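Local coordinates for protein acyl-coenzyme A oxidase acox-1.1 (Caenorhabditis elegans, PDB 5K3I) that catalyses the FAD-dependent, oxygen-consuming desaturation of acyl-CoAs to (2E)-enoyl-CoAs, the first step of peroxisomal beta-oxidation, at residues Phe25-Met30 with Ser617-Asp622; Val294-Leu299 with Ala359-Leu364; Leu504-Lys509 with Val529-Ala534. The protein carries 1 engineered substitution. One frame throughout, in Å; residues are numbered along the deposited sequence.

Contact 1 joins regions near the two ends of the chain, the start of helix 27-35 and the loop after helix 590-616. Contacts 2 and 3 each pair two successive antiparallel helices, in the C-alpha1 domain and in the C-terminal acyl-CoA oxidase region. Contact 2 lies nearest the centre of the chain, about 10 Å from it to the contact's own centre, and contact 3 farthest, about 26 Å, yet all three bury most of their touching residues. Contact 1 mixes apolar carbons with a serine hydroxyl and a weak histidine-carboxylate bond; contact 2 packs methyl groups against a tyrosine ring and two hydroxyl-bearing side chains; contact 3 backs an apolar seam with charges that reach ATP and the second subunit.

Contact 1: residues Phe25-Met30 with Ser617-Asp622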
loop_
_atom_site.group_PDB
_atom_site.type_symbol
_atom_site.label_atom_id
_atom_site.label_comp_id
_atom_site.label_asym_id
_atom_site.label_seq_id
_atom_site.Cartn_x
_atom_site.Cartn_y
_atom_site.Cartn_z
ATOM N N PHE A 25 6.593 -20.842 25.566
ATOM C CA PHE A 25 6.045 -19.991 26.607
ATOM C C PHE A 25 4.525 -20.086 26.632
ATOM O O PHE A 25 3.881 -20.496 25.663
ATOM C CB PHE A 25 6.463 -18.535 26.393
ATOM C CG PHE A 25 5.955 -17.950 25.104
ATOM C CD1 PHE A 25 4.687 -17.391 25.030
ATOM C CD2 PHE A 25 6.724 -17.994 23.955
ATOM C CE1 PHE A 25 4.207 -16.867 23.850
ATOM C CE2 PHE A 25 6.244 -17.469 22.770
ATOM C CZ PHE A 25 4.984 -16.907 22.725
ATOM N N ASP A 26 3.963 -19.675 27.767
ATOM C CA ASP A 26 2.522 -19.651 27.987
ATOM C C ASP A 26 1.957 -18.415 27.286
ATOM O O ASP A 26 2.380 -17.292 27.576
ATOM C CB ASP A 26 2.271 -19.634 29.498
ATOM C CG ASP A 26 0.808 -19.480 29.868
ATOM O OD1 ASP A 26 -0.063 -19.694 28.998
ATOM O OD2 ASP A 26 0.532 -19.151 31.043
ATOM N N THR A 27 1.002 -18.608 26.368
ATOM C CA THR A 27 0.458 -17.467 25.622
ATOM C C THR A 27 -0.402 -16.540 26.473
ATOM O O THR A 27 -0.570 -15.373 26.102
ATOM C CB THR A 27 -0.353 -17.911 24.389
ATOM O OG1 THR A 27 -1.522 -18.637 24.796
ATOM C CG2 THR A 27 0.516 -18.751 23.444
ATOM N N HIS A 28 -0.961 -17.012 27.590
ATOM C CA HIS A 28 -1.633 -16.089 28.502
ATOM C C HIS A 28 -0.632 -15.118 29.123
ATOM O O HIS A 28 -0.915 -13.925 29.266
ATOM C CB HIS A 28 -2.367 -16.849 29.607
ATOM C CG HIS A 28 -3.650 -17.484 29.174
ATOM N ND1 HIS A 28 -4.336 -17.098 28.043
ATOM C CD2 HIS A 28 -4.389 -18.466 29.742
ATOM C CE1 HIS A 28 -5.432 -17.827 27.921
ATOM N NE2 HIS A 28 -5.489 -18.665 28.941
ATOM N N ALA A 29 0.547 -15.623 29.498
ATOM C CA ALA A 29 1.598 -14.789 30.082
ATOM C C ALA A 29 2.157 -13.769 29.090
ATOM O O ALA A 29 2.555 -12.667 29.490
ATOM C CB ALA A 29 2.722 -15.674 30.621
ATOM N N MET A 30 2.228 -14.116 27.804
ATOM C CA MET A 30 2.667 -13.145 26.803
ATOM C C MET A 30 1.610 -12.073 26.564
ATOM O O MET A 30 1.946 -10.905 26.336
ATOM C CB MET A 30 3.015 -13.860 25.501
ATOM C CG MET A 30 3.736 -12.976 24.509
ATOM S SD MET A 30 5.303 -12.376 25.155
ATOM C CE MET A 30 6.432 -13.628 24.554
ATOM N N SER A 617 -0.704 -14.734 20.965
ATOM C CA SER A 617 -0.606 -14.078 22.258
ATOM C C SER A 617 -1.336 -12.745 22.276
ATOM O O SER A 617 -1.633 -12.228 23.355
ATOM C CB SER A 617 0.860 -13.876 22.613
ATOM O OG SER A 617 1.492 -15.125 22.838
ATOM N N TRP A 618 -1.629 -12.175 21.108
ATOM C CA TRP A 618 -2.478 -10.991 21.042
ATOM C C TRP A 618 -3.939 -11.335 21.295
ATOM O O TRP A 618 -4.718 -10.452 21.682
ATOM C CB TRP A 618 -2.282 -10.302 19.693
ATOM C CG TRP A 618 -0.902 -9.717 19.552
ATOM C CD1 TRP A 618 0.273 -10.403 19.388
ATOM C CD2 TRP A 618 -0.552 -8.328 19.571
ATOM N NE1 TRP A 618 1.325 -9.526 19.311
ATOM C CE2 TRP A 618 0.847 -8.247 19.419
ATOM C CE3 TRP A 618 -1.285 -7.144 19.705
ATOM C CZ2 TRP A 618 1.528 -7.027 19.394
ATOM C CZ3 TRP A 618 -0.612 -5.943 19.680
ATOM C CH2 TRP A 618 0.780 -5.890 19.524
ATOM N N GLU A 619 -4.314 -12.595 21.072
ATOM C CA GLU A 619 -5.602 -13.147 21.479
ATOM C C GLU A 619 -6.772 -12.395 20.833
ATOM O O GLU A 619 -7.637 -11.815 21.502
ATOM C CB GLU A 619 -5.697 -13.183 23.012
ATOM C CG GLU A 619 -4.593 -14.057 23.633
ATOM C CD GLU A 619 -4.883 -14.509 25.051
ATOM O OE1 GLU A 619 -5.118 -13.645 25.919
ATOM O OE2 GLU A 619 -4.881 -15.741 25.285
ATOM N N PHE A 620 -6.762 -12.404 19.497
ATOM C CA PHE A 620 -7.831 -11.862 18.666
ATOM C C PHE A 620 -8.770 -12.998 18.273
ATOM O O PHE A 620 -8.356 -13.945 17.589
ATOM C CB PHE A 620 -7.276 -11.216 17.396
ATOM C CG PHE A 620 -6.278 -10.114 17.628
ATOM C CD1 PHE A 620 -6.529 -9.073 18.514
ATOM C CD2 PHE A 620 -5.085 -10.111 16.914
ATOM C CE1 PHE A 620 -5.595 -8.058 18.697
ATOM C CE2 PHE A 620 -4.154 -9.108 17.084
ATOM C CZ PHE A 620 -4.407 -8.077 17.980
ATOM N N SER A 621 -10.028 -12.911 18.705
ATOM C CA SER A 621 -11.040 -13.855 18.246
ATOM C C SER A 621 -11.358 -13.652 16.764
ATOM O O SER A 621 -11.058 -12.615 16.168
ATOM C CB SER A 621 -12.316 -13.726 19.078
ATOM O OG SER A 621 -13.023 -12.555 18.723
ATOM N N ASP A 622 -11.992 -14.671 16.173
ATOM C CA ASP A 622 -12.391 -14.576 14.772
ATOM C C ASP A 622 -13.381 -13.443 14.558
ATOM O O ASP A 622 -13.353 -12.774 13.517
ATOM C CB ASP A 622 -12.995 -15.890 14.274
ATOM C CG ASP A 622 -11.956 -16.946 14.003
ATOM O OD1 ASP A 622 -10.759 -16.596 13.922
ATOM O OD2 ASP A 622 -12.339 -18.133 13.853
#
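Thr27 and Ser617 bring the backbones together, their CA atoms 4.9 Å apart, where the opening turn of helix 27-35 meets the irregular chain that leaves helix 590-616. Asp26 caps helix 27-35: its OD1 accepts from His28 N from above the carboxylate plane and also pairs with Lys6. On the other segment Glu619 turns the chain with a positive phi of 60°. Ser617 OG is ringed by carbon, with Met30 CB at 3.3 Å and Phe25 CE1 at 3.4 Å, the latter presenting its ring edge with the oxygen in plane; Ser613 O is its hydrogen-bonding partner. Met30 bends at chi2 and chi3, and this brings its CE over the centre of one Phe25 face. The contact thus fastens the N-terminal helical region to the C-terminal helical domain of the acyl-CoA oxidase fold, with helix 557-577 packing against Phe25 and Met30. Toward the more open side, His28 ND1 gives a weak bond to Glu619 OE2, 3.1 Å long and bent to 131°. The carboxylate meets the imidazole at its edge, the two planes 70° apart, while Glu619 OE1 forms a salt bridge with Arg45.

Contact 2: residues Val294-Leu299 with Ala359-Leu364; sequences VRSYML and AETVKL
Two successive helices of the C-alpha1 helical bundle, 292-319 and 338-370, pack side by side here in antiparallel fashion, where Ser296, Tyr297 and Leu299 meet Thr361 and Val362. The axes of the two short segments run 8.6 Å apart at 151°, and Ser296 faces Val362 with CA atoms 5.8 Å apart. No hydrogen bond crosses the interface; it is held by methyl groups laid against a ring, a backbone carbonyl and hydroxyl-bearing side chains. Val362 does most of this work with its two branches. CG2 stands over the centre of one face of the Tyr297 ring in a CH-pi contact, 4.2 Å from the centroid and 10° off the normal, and also approaches Ser296 O. CG1, placed anti to the backbone N (chi1 170°), reaches the phenol end of the same ring, 3.8 Å from Tyr297 CZ. Tyr297 also stacks with His293, one turn earlier on its own helix. The hydroxyls of Ser296 and Thr361 are satisfied within their own helices, by Val292 O and Ala357 O, so across the interface the two oxygens only rest against carbon, Ser296 OG against Thr361 CG2. Helix 380-407 lies along the buried side, touching Ser296 through Thr387 and Thr361 through Leu390. Helix 292-319 also lines the catalytic region: Arg295, a substrate-binding residue by similarity, donates through NE to the backbone O of Ala434, the engineered residue at the predicted proton-acceptor position. Deeper in the interface, Leu299 crosses Thr361 at about a right angle, its CD1 4.0 Å from Thr361 OG1.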
loop_
_atom_site.group_PDB
_atom_site.type_symbol
_atom_site.label_atom_id
_atom_site.label_comp_id
_atom_site.label_asym_id
_atom_site.label_seq_id
_atom_site.Cartn_x
_atom_site.Cartn_y
_atom_site.Cartn_z
ATOM N N VAL A 294 -3.940 12.160 20.327
ATOM C CA VAL A 294 -4.167 11.229 19.222
ATOM C C VAL A 294 -2.876 10.518 18.850
ATOM O O VAL A 294 -2.841 9.293 18.726
ATOM C CB VAL A 294 -4.767 11.969 18.012
ATOM C CG1 VAL A 294 -4.815 11.047 16.798
ATOM C CG2 VAL A 294 -6.151 12.493 18.365
ATOM N N ARG A 295 -1.797 11.277 18.674
ATOM C CA ARG A 295 -0.526 10.674 18.293
ATOM C C ARG A 295 -0.021 9.687 19.343
ATOM O O ARG A 295 0.556 8.648 18.996
ATOM C CB ARG A 295 0.499 11.766 18.059
ATOM C CG ARG A 295 0.342 12.544 16.791
ATOM C CD ARG A 295 1.035 13.881 16.888
ATOM N NE ARG A 295 0.565 14.805 15.868
ATOM C CZ ARG A 295 0.652 16.123 15.967
ATOM N NH1 ARG A 295 1.208 16.681 17.035
ATOM N NH2 ARG A 295 0.205 16.880 14.981
ATOM N N SER A 296 -0.206 10.003 20.634
ATOM C CA SER A 296 0.301 9.118 21.677
ATOM C C SER A 296 -0.454 7.798 21.688
ATOM O O SER A 296 0.154 6.731 21.822
ATOM C CB SER A 296 0.209 9.798 23.045
ATOM O OG SER A 296 1.077 10.903 23.124
ATOM N N TYR A 297 -1.772 7.848 21.530
ATOM C CA TYR A 297 -2.611 6.669 21.677
ATOM C C TYR A 297 -2.821 5.902 20.369
ATOM O O TYR A 297 -3.251 4.744 20.413
ATOM C CB TYR A 297 -3.952 7.067 22.297
ATOM C CG TYR A 297 -3.881 7.259 23.806
ATOM C CD1 TYR A 297 -3.532 8.491 24.365
ATOM C CD2 TYR A 297 -4.164 6.208 24.668
ATOM C CE1 TYR A 297 -3.468 8.663 25.747
ATOM C CE2 TYR A 297 -4.109 6.369 26.039
ATOM C CZ TYR A 297 -3.760 7.595 26.578
ATOM O OH TYR A 297 -3.712 7.736 27.951
ATOM N N MET A 298 -2.532 6.498 19.208
ATOM C CA MET A 298 -2.725 5.794 17.945
ATOM C C MET A 298 -1.654 4.745 17.684
ATOM O O MET A 298 -1.809 3.959 16.742
ATOM C CB MET A 298 -2.767 6.776 16.768
ATOM C CG MET A 298 -1.400 7.308 16.340
ATOM S SD MET A 298 -1.481 8.599 15.069
ATOM C CE MET A 298 -1.436 7.647 13.554
ATOM N N LEU A 299 -0.555 4.744 18.447
ATOM C CA LEU A 299 0.522 3.789 18.188
ATOM C C LEU A 299 0.084 2.348 18.466
ATOM O O LEU A 299 0.441 1.440 17.708
ATOM C CB LEU A 299 1.781 4.164 18.979
ATOM C CG LEU A 299 2.286 5.599 18.748
ATOM C CD1 LEU A 299 3.399 5.954 19.723
ATOM C CD2 LEU A 299 2.741 5.810 17.307
ATOM N N ALA A 359 3.513 2.055 24.852
ATOM C CA ALA A 359 3.305 2.102 26.301
ATOM C C ALA A 359 4.182 3.165 26.964
ATOM O O ALA A 359 3.715 3.908 27.834
ATOM C CB ALA A 359 3.555 0.730 26.921
ATOM N N GLU A 360 5.458 3.249 26.575
ATOM C CA GLU A 360 6.331 4.280 27.128
ATOM C C GLU A 360 5.895 5.676 26.709
ATOM O O GLU A 360 6.065 6.635 27.475
ATOM C CB GLU A 360 7.783 4.044 26.715
ATOM C CG GLU A 360 8.453 2.881 27.404
ATOM C CD GLU A 360 9.952 2.866 27.181
ATOM O OE1 GLU A 360 10.477 3.861 26.638
ATOM O OE2 GLU A 360 10.613 1.878 27.571
ATOM N N THR A 361 5.347 5.813 25.504
ATOM C CA THR A 361 4.879 7.119 25.060
ATOM C C THR A 361 3.660 7.558 25.862
ATOM O O THR A 361 3.566 8.718 26.279
ATOM C CB THR A 361 4.567 7.082 23.566
ATOM O OG1 THR A 361 5.716 6.614 22.855
ATOM C CG2 THR A 361 4.213 8.481 23.071
ATOM N N VAL A 362 2.714 6.642 26.082
ATOM C CA VAL A 362 1.541 6.940 26.903
ATOM C C VAL A 362 1.940 7.272 28.337
ATOM O O VAL A 362 1.344 8.154 28.971
ATOM C CB VAL A 362 0.550 5.769 26.845
ATOM C CG1 VAL A 362 -0.551 5.952 27.872
ATOM C CG2 VAL A 362 -0.044 5.676 25.449
ATOM N N LYS A 363 2.954 6.586 28.874
ATOM C CA LYS A 363 3.452 6.965 30.195
ATOM C C LYS A 363 3.958 8.400 30.201
ATOM O O LYS A 363 3.649 9.170 31.115
ATOM C CB LYS A 363 4.547 6.000 30.663
ATOM C CG LYS A 363 4.030 4.873 31.550
ATOM C CD LYS A 363 5.070 3.795 31.806
ATOM C CE LYS A 363 4.402 2.438 31.962
ATOM N NZ LYS A 363 5.092 1.542 32.940
ATOM N N LEU A 364 4.730 8.781 29.180
ATOM C CA LEU A 364 5.228 10.151 29.091
ATOM C C LEU A 364 4.098 11.154 28.886
ATOM O O LEU A 364 4.185 12.288 29.366
ATOM C CB LEU A 364 6.249 10.265 27.966
ATOM C CG LEU A 364 7.016 11.582 27.836
ATOM C CD1 LEU A 364 7.982 11.734 28.998
ATOM C CD2 LEU A 364 7.759 11.622 26.510
#

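Contact 3: residues Leu504-Lys509 with Val529-Ala534. With ATP (adenosine-5'-triphosphate), chain J.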
loop_
_atom_site.group_PDB
_atom_site.type_symbol
_atom_site.label_atom_id
_atom_site.label_comp_id
_atom_site.label_asym_id
_atom_site.label_seq_id
_atom_site.Cartn_x
_atom_site.Cartn_y
_atom_site.Cartn_z
ATOM N N LEU A 504 23.968 15.523 13.559
ATOM C CA LEU A 504 24.951 16.601 13.508
ATOM C C LEU A 504 25.323 16.943 12.072
ATOM O O LEU A 504 25.560 18.112 11.750
ATOM C CB LEU A 504 26.192 16.244 14.328
ATOM C CG LEU A 504 25.956 15.944 15.813
ATOM C CD1 LEU A 504 27.220 15.413 16.478
ATOM C CD2 LEU A 504 25.439 17.180 16.531
ATOM N N LYS A 505 25.393 15.940 11.196
ATOM C CA LYS A 505 25.735 16.215 9.805
ATOM C C LYS A 505 24.665 17.062 9.125
ATOM O O LYS A 505 24.975 18.055 8.456
ATOM C CB LYS A 505 25.941 14.911 9.042
ATOM C CG LYS A 505 26.283 15.119 7.592
ATOM C CD LYS A 505 26.476 13.810 6.874
ATOM C CE LYS A 505 26.780 14.045 5.415
ATOM N NZ LYS A 505 26.364 12.887 4.601
ATOM N N ALA A 506 23.394 16.683 9.291
ATOM C CA ALA A 506 22.315 17.424 8.646
ATOM C C ALA A 506 22.179 18.819 9.243
ATOM O O ALA A 506 21.961 19.792 8.510
ATOM C CB ALA A 506 20.998 16.659 8.758
ATOM N N ALA A 507 22.286 18.926 10.573
ATOM C CA ALA A 507 22.258 20.228 11.233
ATOM C C ALA A 507 23.339 21.152 10.688
ATOM O O ALA A 507 23.065 22.303 10.333
ATOM C CB ALA A 507 22.417 20.057 12.746
ATOM N N ASN A 508 24.584 20.669 10.634
ATOM C CA ASN A 508 25.682 21.514 10.170
ATOM C C ASN A 508 25.499 21.956 8.718
ATOM O O ASN A 508 25.842 23.093 8.370
ATOM C CB ASN A 508 27.021 20.799 10.351
ATOM C CG ASN A 508 27.444 20.725 11.806
ATOM O OD1 ASN A 508 27.048 21.568 12.617
ATOM N ND2 ASN A 508 28.269 19.739 12.143
ATOM N N LYS A 509 24.971 21.086 7.847
ATOM C CA LYS A 509 24.646 21.541 6.493
ATOM C C LYS A 509 23.691 22.727 6.543
ATOM O O LYS A 509 23.874 23.717 5.824
ATOM C CB LYS A 509 24.055 20.406 5.648
ATOM C CG LYS A 509 23.047 20.884 4.585
ATOM C CD LYS A 509 22.434 19.749 3.751
ATOM C CE LYS A 509 21.740 20.306 2.488
ATOM N NZ LYS A 509 21.110 19.277 1.586
ATOM N N VAL A 529 15.219 17.158 3.359
ATOM C CA VAL A 529 15.231 15.709 3.159
ATOM C C VAL A 529 16.290 15.074 4.052
ATOM O O VAL A 529 16.032 14.088 4.753
ATOM C CB VAL A 529 15.464 15.356 1.678
ATOM C CG1 VAL A 529 15.637 13.844 1.535
ATOM C CG2 VAL A 529 14.308 15.831 0.809
ATOM N N GLU A 530 17.498 15.631 4.024
ATOM C CA GLU A 530 18.551 15.218 4.941
ATOM C C GLU A 530 18.093 15.247 6.392
ATOM O O GLU A 530 18.355 14.307 7.152
ATOM C CB GLU A 530 19.769 16.114 4.749
ATOM C CG GLU A 530 20.545 15.809 3.469
ATOM C CD GLU A 530 21.237 14.455 3.510
ATOM O OE1 GLU A 530 21.937 14.179 4.508
ATOM O OE2 GLU A 530 21.080 13.660 2.563
ATOM N N LEU A 531 17.430 16.336 6.801
ATOM C CA LEU A 531 16.954 16.447 8.179
ATOM C C LEU A 531 15.957 15.351 8.538
ATOM O O LEU A 531 15.981 14.840 9.662
ATOM C CB LEU A 531 16.347 17.830 8.436
ATOM C CG LEU A 531 17.364 18.976 8.478
ATOM C CD1 LEU A 531 16.697 20.330 8.282
ATOM C CD2 LEU A 531 18.139 18.919 9.788
ATOM N N ASN A 532 15.068 14.973 7.616
ATOM C CA ASN A 532 14.165 13.866 7.915
ATOM C C ASN A 532 14.899 12.537 8.018
ATOM O O ASN A 532 14.396 11.619 8.670
ATOM C CB ASN A 532 13.049 13.785 6.879
ATOM C CG ASN A 532 11.902 14.731 7.189
ATOM O OD1 ASN A 532 11.886 15.366 8.240
ATOM N ND2 ASN A 532 10.949 14.836 6.272
ATOM N N ARG A 533 16.069 12.410 7.387
ATOM C CA ARG A 533 16.891 11.222 7.595
ATOM C C ARG A 533 17.324 11.118 9.045
ATOM O O ARG A 533 17.380 10.021 9.608
ATOM C CB ARG A 533 18.116 11.242 6.684
ATOM C CG ARG A 533 17.750 11.430 5.249
ATOM C CD ARG A 533 18.904 11.210 4.319
ATOM N NE ARG A 533 18.453 10.218 3.343
ATOM C CZ ARG A 533 18.226 10.468 2.060
ATOM N NH1 ARG A 533 18.509 11.662 1.556
ATOM N NH2 ARG A 533 17.788 9.507 1.263
ATOM N N ALA A 534 17.632 12.260 9.666
ATOM C CA ALA A 534 18.023 12.286 11.074
ATOM C C ALA A 534 16.855 11.908 11.988
ATOM O O ALA A 534 16.975 11.009 12.832
ATOM C CB ALA A 534 18.572 13.663 11.444
HETATM P PG ATP J . 17.060 6.041 4.126
HETATM O O1G ATP J . 17.690 7.251 4.767
HETATM O O2G ATP J . 17.377 4.645 4.624
HETATM O O3G ATP J . 17.024 6.144 2.621
HETATM P PB ATP J . 14.294 6.036 3.540
HETATM O O1B ATP J . 14.758 5.377 2.269
HETATM O O2B ATP J . 13.177 5.348 4.275
HETATM O O3B ATP J . 15.526 6.218 4.578
HETATM P PA ATP J . 14.229 8.455 1.964
HETATM O O1A ATP J . 15.229 7.725 1.120
HETATM O O2A ATP J . 14.658 9.819 2.444
HETATM O O3A ATP J . 13.775 7.539 3.231
HETATM O "O5'" ATP J . 12.871 8.500 1.104
HETATM C "C5'" ATP J . 12.429 7.339 0.392
HETATM C "C4'" ATP J . 10.947 7.461 0.062
HETATM O "O4'" ATP J . 10.138 6.900 1.107
HETATM C "C3'" ATP J . 10.562 8.920 -0.046
HETATM O "O3'" ATP J . 9.637 9.047 -1.113
HETATM C "C2'" ATP J . 9.817 9.240 1.221
HETATM O "O2'" ATP J . 8.750 10.134 0.949
HETATM C "C1'" ATP J . 9.249 7.899 1.641
HETATM N N9 ATP J . 9.140 7.914 3.118
HETATM C C8 ATP J . 10.171 7.867 3.976
HETATM N N7 ATP J . 9.727 7.925 5.264
HETATM C C5 ATP J . 8.384 8.020 5.226
HETATM C C6 ATP J . 7.298 8.120 6.226
HETATM N N6 ATP J . 7.586 8.126 7.554
HETATM N N1 ATP J . 6.022 8.201 5.773
HETATM C C2 ATP J . 5.730 8.196 4.458
HETATM N N3 ATP J . 6.674 8.108 3.502
HETATM C C4 ATP J . 7.998 8.020 3.811
#
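Ala506 and Leu531 meet at the heart of an antiparallel helical hairpin, formed by helices 489-515 and 520-553 in the C-terminal domain of the oxidase. Their CA atoms are 5.5 Å apart, and the segment axes run at 153° with 8.7 Å between them. The small Ala506 side chain is consistent with so close an approach: its CB rests 3.8 Å from Leu531 CD2 and also lies against the backbone O of Glu530. Lys509, extended beyond CG, crosses Glu530 at about a right angle and brings NZ to 4.0 Å from Glu530 CG, while the ammonium itself donates to Lys526 O. Glu530 folds back at chi2 (-68°), which turns its carboxylate toward Arg533 one turn on. There OE2 forms a salt bridge to Arg533 NH1 through a weak bond of 3.4 Å, and the same oxygen is hydrogen-bonded to Tyr601 of the second subunit; OE1 takes a bond from Gln502. Glu530 thus appears to orient the arginine while tying the hairpin to the dimer interface. Arg533 in turn belongs to the ATP site, which is shared between the two subunits, with Gln404 of the second subunit also binding the nucleotide. The guanidinium offers ATP both an edge and a face. ATP O1G lies in its plane, on a weak but nearly straight bond from Arg533 NE (169°). A leucine in place of Arg533 would probably leave the triphosphate without this positive partner and Glu530 without its salt-bridge mate within the helix. ATP O2A sits 3.3 Å above the guanidinium plane, displaced toward the rim, and Arg533 NH2 comes within 3.1 Å of ATP O1A.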